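Probable quinone reductase Qor (NADPH:quinone reductase) (Zeta-crystallin homolog protein) (Mycobacterium tuberculosis, PDB 4RVU) probably catalyses the reduction of quinones with NADPH, which it binds in the cleft between a GroES-like catalytic domain and a Rossmann-type nucleotide-binding domain. Local coordinates at residues G130-A133 and H134-L137; W202-A205 and G206-E210; E289-D292 and A293-S296. One frame throughout, in Å; residues are numbered along the deposited sequence.

Contact 1: residues G130-A133 and H134-L137; sequences GLTA and HYLL. With NDP (NADPH dihydro-nicotinamide-adenine-dinucleotide phosphate), chain E.
The ring of Tyr135 lies back over the preceding turn of its own helix and has Thr132 O above one face, offset toward the rim. The nicotinamide oxygen O7N of NADPH comes to the ring edge, in the ring plane. Tyr135 OH donates a hydrogen bond to O7N of NADPH at 2.7 Å. This bond probably helps fix the rotation of the carboxamide. Phe276 stacks on the tyrosine ring, and Pro271 and Leu273 of the cofactor pocket touch it. Tyr135 CG sits between the backbone N and the carbonyl carbon (chi1 84°), which folds the ring back beside Thr132, with Tyr135 CE2 3.8 Å from Thr132 CG2.

Thr132 faces the same cofactor. Thr132 OG1 is 3.1 Å from C4N of NADPH, the nicotinamide carbon that carries the hydride. The same hydroxyl, Thr132 OG1, is hydrogen-bonded to Leu128 O one turn earlier. Thr132 CG2, anti to the backbone N, packs against Leu136 CD1 at 3.8 Å. These two side chains lie alongside each other and point the same way. Backbone bonds such as Tyr135 N to Leu131 O at 3.0 Å hold the turn.

His134 leaves on another side of the helix, where Glu289 and Arg286 bind its two ring nitrogens. This is the nicotinamide end of the cofactor site in a quinone reductase of the medium-chain dehydrogenase/reductase family.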
loop_
_atom_site.group_PDB
_atom_site.type_symbol
_atom_site.label_atom_id
_atom_site.label_comp_id
_atom_site.label_asym_id
_atom_site.label_seq_id
_atom_site.Cartn_x
_atom_site.Cartn_y
_atom_site.Cartn_z
ATOM N N GLY A 130 -13.765 -17.430 -0.513
ATOM C CA GLY A 130 -12.648 -18.072 -1.188
ATOM C C GLY A 130 -12.011 -17.227 -2.278
ATOM O O GLY A 130 -10.776 -17.233 -2.431
ATOM N N LEU A 131 -12.836 -16.505 -3.037
ATOM C CA LEU A 131 -12.327 -15.549 -4.032
ATOM C C LEU A 131 -11.552 -14.463 -3.310
ATOM O O LEU A 131 -10.534 -13.958 -3.803
ATOM C CB LEU A 131 -13.469 -14.931 -4.854
ATOM C CG LEU A 131 -14.257 -15.819 -5.820
ATOM C CD1 LEU A 131 -15.500 -15.082 -6.344
ATOM C CD2 LEU A 131 -13.379 -16.256 -6.984
ATOM N N THR A 132 -12.027 -14.097 -2.126
ATOM C CA THR A 132 -11.344 -13.080 -1.329
ATOM C C THR A 132 -9.995 -13.590 -0.830
ATOM O O THR A 132 -8.991 -12.902 -0.965
ATOM C CB THR A 132 -12.211 -12.619 -0.159
ATOM O OG1 THR A 132 -13.426 -12.054 -0.676
ATOM C CG2 THR A 132 -11.483 -11.573 0.679
ATOM N N ALA A 133 -9.961 -14.795 -0.268
ATOM C CA ALA A 133 -8.683 -15.380 0.137
ATOM C C ALA A 133 -7.734 -15.478 -1.057
ATOM O O ALA A 133 -6.543 -15.185 -0.935
ATOM C CB ALA A 133 -8.889 -16.748 0.791
ATOM N N HIS A 134 -8.259 -15.856 -2.221
ATOM C CA HIS A 134 -7.418 -15.963 -3.411
ATOM C C HIS A 134 -6.754 -14.631 -3.740
ATOM O O HIS A 134 -5.532 -14.567 -3.898
ATOM C CB HIS A 134 -8.214 -16.436 -4.628
ATOM C CG HIS A 134 -7.371 -16.654 -5.844
ATOM N ND1 HIS A 134 -7.049 -15.638 -6.723
ATOM C CD2 HIS A 134 -6.758 -17.766 -6.318
ATOM C CE1 HIS A 134 -6.290 -16.121 -7.691
ATOM N NE2 HIS A 134 -6.097 -17.411 -7.468
ATOM N N TYR A 135 -7.545 -13.567 -3.862
ATOM C CA TYR A 135 -6.950 -12.296 -4.276
ATOM C C TYR A 135 -6.007 -11.759 -3.196
ATOM O O TYR A 135 -4.987 -11.127 -3.499
ATOM C CB TYR A 135 -8.010 -11.272 -4.761
ATOM C CG TYR A 135 -8.737 -10.423 -3.716
ATOM C CD1 TYR A 135 -8.055 -9.455 -2.975
ATOM C CD2 TYR A 135 -10.116 -10.531 -3.540
ATOM C CE1 TYR A 135 -8.702 -8.668 -2.049
ATOM C CE2 TYR A 135 -10.783 -9.736 -2.618
ATOM C CZ TYR A 135 -10.065 -8.806 -1.880
ATOM O OH TYR A 135 -10.700 -7.998 -0.958
ATOM N N LEU A 136 -6.334 -12.037 -1.939
ATOM C CA LEU A 136 -5.479 -11.592 -0.834
ATOM C C LEU A 136 -4.107 -12.268 -0.888
ATOM O O LEU A 136 -3.085 -11.606 -0.678
ATOM C CB LEU A 136 -6.162 -11.837 0.518
ATOM C CG LEU A 136 -7.282 -10.876 0.930
ATOM C CD1 LEU A 136 -7.997 -11.347 2.204
ATOM C CD2 LEU A 136 -6.773 -9.438 1.085
ATOM N N LEU A 137 -4.090 -13.568 -1.182
ATOM C CA LEU A 137 -2.862 -14.376 -1.169
ATOM C C LEU A 137 -2.105 -14.385 -2.486
ATOM O O LEU A 137 -0.921 -14.702 -2.516
ATOM C CB LEU A 137 -3.183 -15.821 -0.799
ATOM C CG LEU A 137 -3.668 -16.059 0.618
ATOM C CD1 LEU A 137 -4.190 -17.477 0.742
ATOM C CD2 LEU A 137 -2.534 -15.833 1.592
HETATM P PA NDP E . -16.158 -13.860 9.843
HETATM O O1A NDP E . -16.756 -15.225 9.649
HETATM O O2A NDP E . -14.665 -13.708 9.898
HETATM O O5B NDP E . -16.790 -13.207 11.169
HETATM C C5B NDP E . -16.201 -12.049 11.750
HETATM C C4B NDP E . -15.217 -12.508 12.812
HETATM O O4B NDP E . -14.376 -11.435 13.237
HETATM C C3B NDP E . -15.932 -12.988 14.062
HETATM O O3B NDP E . -16.258 -14.376 13.986
HETATM C C2B NDP E . -14.936 -12.699 15.166
HETATM O O2B NDP E . -14.173 -13.857 15.473
HETATM C C1B NDP E . -14.033 -11.607 14.612
HETATM N N9A NDP E . -14.303 -10.376 15.389
HETATM C C8A NDP E . -13.409 -9.703 16.132
HETATM N N7A NDP E . -13.982 -8.633 16.731
HETATM C C5A NDP E . -15.278 -8.618 16.379
HETATM C C6A NDP E . -16.451 -7.761 16.663
HETATM N N6A NDP E . -16.341 -6.679 17.466
HETATM N N1A NDP E . -17.629 -8.096 16.096
HETATM C C2A NDP E . -17.744 -9.170 15.297
HETATM N N3A NDP E . -16.725 -9.991 14.997
HETATM C C4A NDP E . -15.487 -9.772 15.497
HETATM O O3 NDP E . -16.743 -12.895 8.705
HETATM P PN NDP E . -16.447 -13.144 7.148
HETATM O O1N NDP E . -15.562 -14.354 7.010
HETATM O O2N NDP E . -17.761 -13.066 6.417
HETATM O O5D NDP E . -15.586 -11.848 6.754
HETATM C C5D NDP E . -14.350 -11.574 7.408
HETATM C C4D NDP E . -14.017 -10.096 7.280
HETATM O O4D NDP E . -13.564 -9.815 5.957
HETATM C C3D NDP E . -15.244 -9.236 7.502
HETATM O O3D NDP E . -14.844 -8.067 8.215
HETATM C C2D NDP E . -15.700 -8.844 6.114
HETATM O O2D NDP E . -16.312 -7.553 6.138
HETATM C C1D NDP E . -14.395 -8.835 5.334
HETATM N N1N NDP E . -14.534 -9.175 3.918
HETATM C C2N NDP E . -13.965 -8.371 3.017
HETATM C C3N NDP E . -14.031 -8.626 1.655
HETATM C C7N NDP E . -13.374 -7.675 0.701
HETATM O O7N NDP E . -13.374 -7.933 -0.490
HETATM N N7N NDP E . -12.799 -6.576 1.185
HETATM C C4N NDP E . -14.749 -9.846 1.128
HETATM C C5N NDP E . -15.313 -10.644 2.210
HETATM C C6N NDP E . -15.181 -10.285 3.546
HETATM P P2B NDP E . -13.291 -13.929 16.816
HETATM O O1X NDP E . -13.313 -12.523 17.346
HETATM O O2X NDP E . -14.012 -14.921 17.682
HETATM O O3X NDP E . -11.945 -14.404 16.351
#

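Contact 2: residues W202-A205 and G206-E210; sequences WQFA and GRVRE
Phe204 meets Val208 one turn further along an amphipathic helix. CG of Phe204 is anti to the backbone N (chi1 -179°), which carries the ring to the buried side. From CB the chain runs to CG without meeting the next turn. Phe204 CD2 is then 4.1 Å from Val208 CG2. Phe204 CE2 comes closest to Val208 CG2, at 3.7 Å, and CZ is again about as far as CD2. One methyl branch thus does all the touching, and the ring and the valine meet at a slant. Val208 CG2 also rests 3.6 Å from Phe204 O, the carbonyl that accepts the bond from Val208 N at 3.1 Å.

Two arginines lie on other sides of the helix. Arg207 bends at its second and third torsions, and its CG lies 3.2 Å from Gln203 O. Arg207 NH1 makes a long salt bridge to Glu210 OE1, at 4.0 Å. Arg209 passes its aliphatic part over Ala205 O. Its guanidinium group binds the backbone oxygens of Ala234 and Leu236, which ties the helix to helix 229-234 and the chain after it, and that of Gly214, just beyond the arginine's own helix.

Phe204 and Val208 pack on Leu195 of strand 193-195, an outermost strand of the parallel sheet. Phe204 also touches Ala231, and Ala205 touches Ala234, so helix 201-212 lies against both that strand and helix 229-234.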
loop_
_atom_site.group_PDB
_atom_site.type_symbol
_atom_site.label_atom_id
_atom_site.label_comp_id
_atom_site.label_asym_id
_atom_site.label_seq_id
_atom_site.Cartn_x
_atom_site.Cartn_y
_atom_site.Cartn_z
ATOM N N TRP A 202 1.879 -2.587 21.115
ATOM C CA TRP A 202 3.284 -2.928 21.294
ATOM C C TRP A 202 3.471 -4.274 21.977
ATOM O O TRP A 202 4.353 -5.044 21.605
ATOM C CB TRP A 202 3.995 -1.802 22.046
ATOM C CG TRP A 202 3.735 -0.522 21.354
ATOM C CD1 TRP A 202 2.967 0.522 21.796
ATOM C CD2 TRP A 202 4.175 -0.172 20.037
ATOM N NE1 TRP A 202 2.938 1.518 20.842
ATOM C CE2 TRP A 202 3.668 1.112 19.753
ATOM C CE3 TRP A 202 4.970 -0.816 19.078
ATOM C CZ2 TRP A 202 3.933 1.765 18.544
ATOM C CZ3 TRP A 202 5.227 -0.171 17.886
ATOM C CH2 TRP A 202 4.713 1.107 17.628
ATOM N N GLN A 203 2.634 -4.544 22.973
ATOM C CA GLN A 203 2.612 -5.838 23.651
ATOM C C GLN A 203 2.402 -6.974 22.651
ATOM O O GLN A 203 3.189 -7.925 22.581
ATOM C CB GLN A 203 1.481 -5.864 24.682
ATOM C CG GLN A 203 1.784 -5.112 25.965
ATOM C CD GLN A 203 2.767 -5.858 26.844
ATOM O OE1 GLN A 203 2.582 -7.044 27.133
ATOM N NE2 GLN A 203 3.826 -5.171 27.266
ATOM N N PHE A 204 1.331 -6.855 21.877
ATOM C CA PHE A 204 0.996 -7.845 20.858
ATOM C C PHE A 204 2.092 -7.949 19.800
ATOM O O PHE A 204 2.498 -9.042 19.433
ATOM C CB PHE A 204 -0.340 -7.486 20.217
ATOM C CG PHE A 204 -0.786 -8.453 19.157
ATOM C CD1 PHE A 204 -1.508 -9.592 19.498
ATOM C CD2 PHE A 204 -0.500 -8.216 17.818
ATOM C CE1 PHE A 204 -1.932 -10.483 18.521
ATOM C CE2 PHE A 204 -0.922 -9.106 16.832
ATOM C CZ PHE A 204 -1.633 -10.245 17.190
ATOM N N ALA A 205 2.577 -6.808 19.312
ATOM C CA ALA A 205 3.654 -6.823 18.327
ATOM C C ALA A 205 4.893 -7.554 18.850
ATOM O O ALA A 205 5.562 -8.267 18.105
ATOM C CB ALA A 205 4.004 -5.407 17.869
ATOM N N GLY A 206 5.197 -7.378 20.129
ATOM C CA GLY A 206 6.273 -8.135 20.749
ATOM C C GLY A 206 6.080 -9.648 20.648
ATOM O O GLY A 206 7.034 -10.375 20.359
ATOM N N ARG A 207 4.856 -10.122 20.872
ATOM C CA ARG A 207 4.556 -11.555 20.740
ATOM C C ARG A 207 4.900 -12.020 19.325
ATOM O O ARG A 207 5.631 -12.995 19.127
ATOM C CB ARG A 207 3.077 -11.831 21.007
ATOM C CG ARG A 207 2.451 -10.964 22.079
ATOM C CD ARG A 207 2.930 -11.352 23.466
ATOM N NE ARG A 207 2.007 -12.278 24.114
ATOM C CZ ARG A 207 2.076 -13.601 24.000
ATOM N NH1 ARG A 207 3.033 -14.153 23.260
ATOM N NH2 ARG A 207 1.192 -14.376 24.622
ATOM N N VAL A 208 4.371 -11.295 18.344
ATOM C CA VAL A 208 4.642 -11.575 16.935
ATOM C C VAL A 208 6.136 -11.523 16.613
ATOM O O VAL A 208 6.647 -12.396 15.907
ATOM C CB VAL A 208 3.850 -10.612 16.021
ATOM C CG1 VAL A 208 4.170 -10.868 14.547
ATOM C CG2 VAL A 208 2.354 -10.763 16.289
ATOM N N ARG A 209 6.837 -10.507 17.130
ATOM C CA ARG A 209 8.282 -10.412 16.934
ATOM C C ARG A 209 8.993 -11.620 17.551
ATOM O O ARG A 209 9.886 -12.199 16.931
ATOM C CB ARG A 209 8.848 -9.110 17.523
ATOM C CG ARG A 209 8.232 -7.835 16.954
ATOM C CD ARG A 209 9.144 -7.050 16.023
ATOM N NE ARG A 209 8.398 -5.984 15.350
ATOM C CZ ARG A 209 8.457 -5.729 14.048
ATOM N NH1 ARG A 209 9.251 -6.443 13.262
ATOM N NH2 ARG A 209 7.721 -4.755 13.532
ATOM N N GLU A 210 8.581 -11.992 18.759
ATOM C CA GLU A 210 9.125 -13.175 19.431
ATOM C C GLU A 210 9.070 -14.391 18.517
ATOM O O GLU A 210 10.045 -15.138 18.393
ATOM C CB GLU A 210 8.369 -13.457 20.738
ATOM C CG GLU A 210 8.853 -14.701 21.488
ATOM C CD GLU A 210 8.123 -14.933 22.796
ATOM O OE1 GLU A 210 6.985 -14.434 22.952
ATOM O OE2 GLU A 210 8.687 -15.622 23.675
#

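Contact 3: residues E289-D292 and A293-S296; sequences ELFD and AINS. Unlike the reference sequence in segment 293-296: Asn295 (reference Gly).
Ile294 turns its CD1 methyl toward two side chains of the preceding turn. Ile294 CD1 is 4.1 Å from Phe291 CD1 and 4.3 Å from Leu290 CG. Phe291 and Ile294 run alongside each other and point the same way, and the methyl meets the ring obliquely. Ile294 CG1 is anti to the carbonyl carbon (chi1 -70°), which turns the longer branch back along the helix, 3.4 Å from Leu290 O. Leu290 O also accepts the backbone bond from Ile294 N at 3.0 Å.

Ala293 is small and buried. Ala293 CB lies 3.6 Å from Glu289 O, the acceptor for Ala293 N, and equally far from Leu290 O.

The last turn is held from Asp292 O. Ser296 N binds Asp292 O at 3.0 Å. Ser296 OG lies 3.3 Å from Asp292 O, turned back toward it by a chi1 of 69°. Asn295, which differs from the reference sequence, adds a backbone bond from Asn295 N to Phe291 O at 2.9 Å. Its CB rests near the same carbonyl oxygen, while its amide leads away from the preceding turn.

Further out, Trp165 of helix 157-168 packs on Leu290 and Ala293, while Leu127 and Ala126 of helix 120-140 touch Leu290 and Ile294 respectively. Ile299 packs on Leu290 and Ile294 and bonds to the backbone of Ala293, holding the following chain against the helix end. Glu289 makes a salt bridge to Lys138 of helix 120-140. The arrangement is the C-terminal end of an amphipathic helix, with apolar residues against two other helices and Asp292 and Asn295 on the solvent side.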
loop_
_atom_site.group_PDB
_atom_site.type_symbol
_atom_site.label_atom_id
_atom_site.label_comp_id
_atom_site.label_asym_id
_atom_site.label_seq_id
_atom_site.Cartn_x
_atom_site.Cartn_y
_atom_site.Cartn_z
ATOM N N GLU A 289 -9.076 -21.566 -9.686
ATOM C CA GLU A 289 -8.017 -21.854 -8.717
ATOM C C GLU A 289 -8.611 -22.224 -7.355
ATOM O O GLU A 289 -8.081 -23.090 -6.657
ATOM C CB GLU A 289 -7.010 -20.693 -8.599
ATOM C CG GLU A 289 -6.306 -20.331 -9.913
ATOM C CD GLU A 289 -4.879 -19.791 -9.722
ATOM O OE1 GLU A 289 -4.563 -19.241 -8.640
ATOM O OE2 GLU A 289 -4.069 -19.912 -10.671
ATOM N N LEU A 290 -9.717 -21.583 -6.976
ATOM C CA LEU A 290 -10.413 -21.966 -5.737
ATOM C C LEU A 290 -10.931 -23.406 -5.772
ATOM O O LEU A 290 -10.719 -24.177 -4.826
ATOM C CB LEU A 290 -11.568 -21.003 -5.433
ATOM C CG LEU A 290 -12.483 -21.366 -4.254
ATOM C CD1 LEU A 290 -11.723 -21.361 -2.929
ATOM C CD2 LEU A 290 -13.677 -20.421 -4.191
ATOM N N PHE A 291 -11.616 -23.780 -6.849
ATOM C CA PHE A 291 -12.151 -25.140 -6.923
ATOM C C PHE A 291 -11.053 -26.179 -7.109
ATOM O O PHE A 291 -11.190 -27.316 -6.649
ATOM C CB PHE A 291 -13.248 -25.273 -7.988
ATOM C CG PHE A 291 -14.561 -24.665 -7.571
ATOM C CD1 PHE A 291 -15.226 -25.142 -6.451
ATOM C CD2 PHE A 291 -15.120 -23.619 -8.293
ATOM C CE1 PHE A 291 -16.429 -24.584 -6.052
ATOM C CE2 PHE A 291 -16.324 -23.053 -7.905
ATOM C CZ PHE A 291 -16.980 -23.533 -6.782
ATOM N N ASP A 292 -9.951 -25.787 -7.745
ATOM C CA ASP A 292 -8.773 -26.660 -7.800
ATOM C C ASP A 292 -8.237 -26.969 -6.399
ATOM O O ASP A 292 -7.936 -28.123 -6.073
ATOM C CB ASP A 292 -7.664 -26.034 -8.656
ATOM C CG ASP A 292 -8.002 -26.018 -10.140
ATOM O OD1 ASP A 292 -9.036 -26.600 -10.531
ATOM O OD2 ASP A 292 -7.222 -25.421 -10.915
ATOM N N ALA A 293 -8.134 -25.934 -5.571
ATOM C CA ALA A 293 -7.639 -26.075 -4.199
ATOM C C ALA A 293 -8.586 -26.922 -3.346
ATOM O O ALA A 293 -8.142 -27.760 -2.558
ATOM C CB ALA A 293 -7.417 -24.699 -3.563
ATOM N N ILE A 294 -9.866 -26.718 -3.473
ATOM C CA ILE A 294 -10.816 -27.542 -2.768
ATOM C C ILE A 294 -10.705 -29.010 -3.207
ATOM O O ILE A 294 -10.730 -29.915 -2.418
ATOM C CB ILE A 294 -12.228 -27.031 -3.045
ATOM C CG1 ILE A 294 -12.439 -25.700 -2.368
ATOM C CG2 ILE A 294 -13.303 -28.014 -2.603
ATOM C CD1 ILE A 294 -13.774 -25.108 -2.638
ATOM N N ASN A 295 -10.654 -29.249 -4.511
ATOM C CA ASN A 295 -10.635 -30.647 -4.962
ATOM C C ASN A 295 -9.330 -31.373 -4.739
ATOM O O ASN A 295 -9.348 -32.563 -4.725
ATOM C CB ASN A 295 -11.148 -30.879 -6.371
ATOM C CG ASN A 295 -11.692 -32.357 -6.632
ATOM O OD1 ASN A 295 -11.834 -33.213 -5.703
ATOM N ND2 ASN A 295 -11.984 -32.636 -7.901
ATOM N N SER A 296 -8.232 -30.650 -4.541
ATOM C CA SER A 296 -7.003 -31.344 -4.156
ATOM C C SER A 296 -6.880 -31.462 -2.640
ATOM O O SER A 296 -5.921 -32.055 -2.125
ATOM C CB SER A 296 -5.782 -30.622 -4.721
ATOM O OG SER A 296 -5.574 -29.366 -4.088
#

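Overall arrangement
All three contacts are local turns of single helices, so none closes a long loop, and they follow one another in series without nesting or crossing. Contact 1 comes first, on helix 120-140 beside the nicotinamide. Contact 2 follows on helix 201-212, at the edge of the parallel sheet near strand 193-195. Contact 3 ends helix 280-295. Contacts 1 and 3 touch: Gly130 and Leu131 pack on Leu290, and this apolar packing and a polar link join helix 120-140 to helix 280-295. Contact 2 stands apart, its centre about 26 Å from that of contact 1 and about 34 Å from that of contact 3.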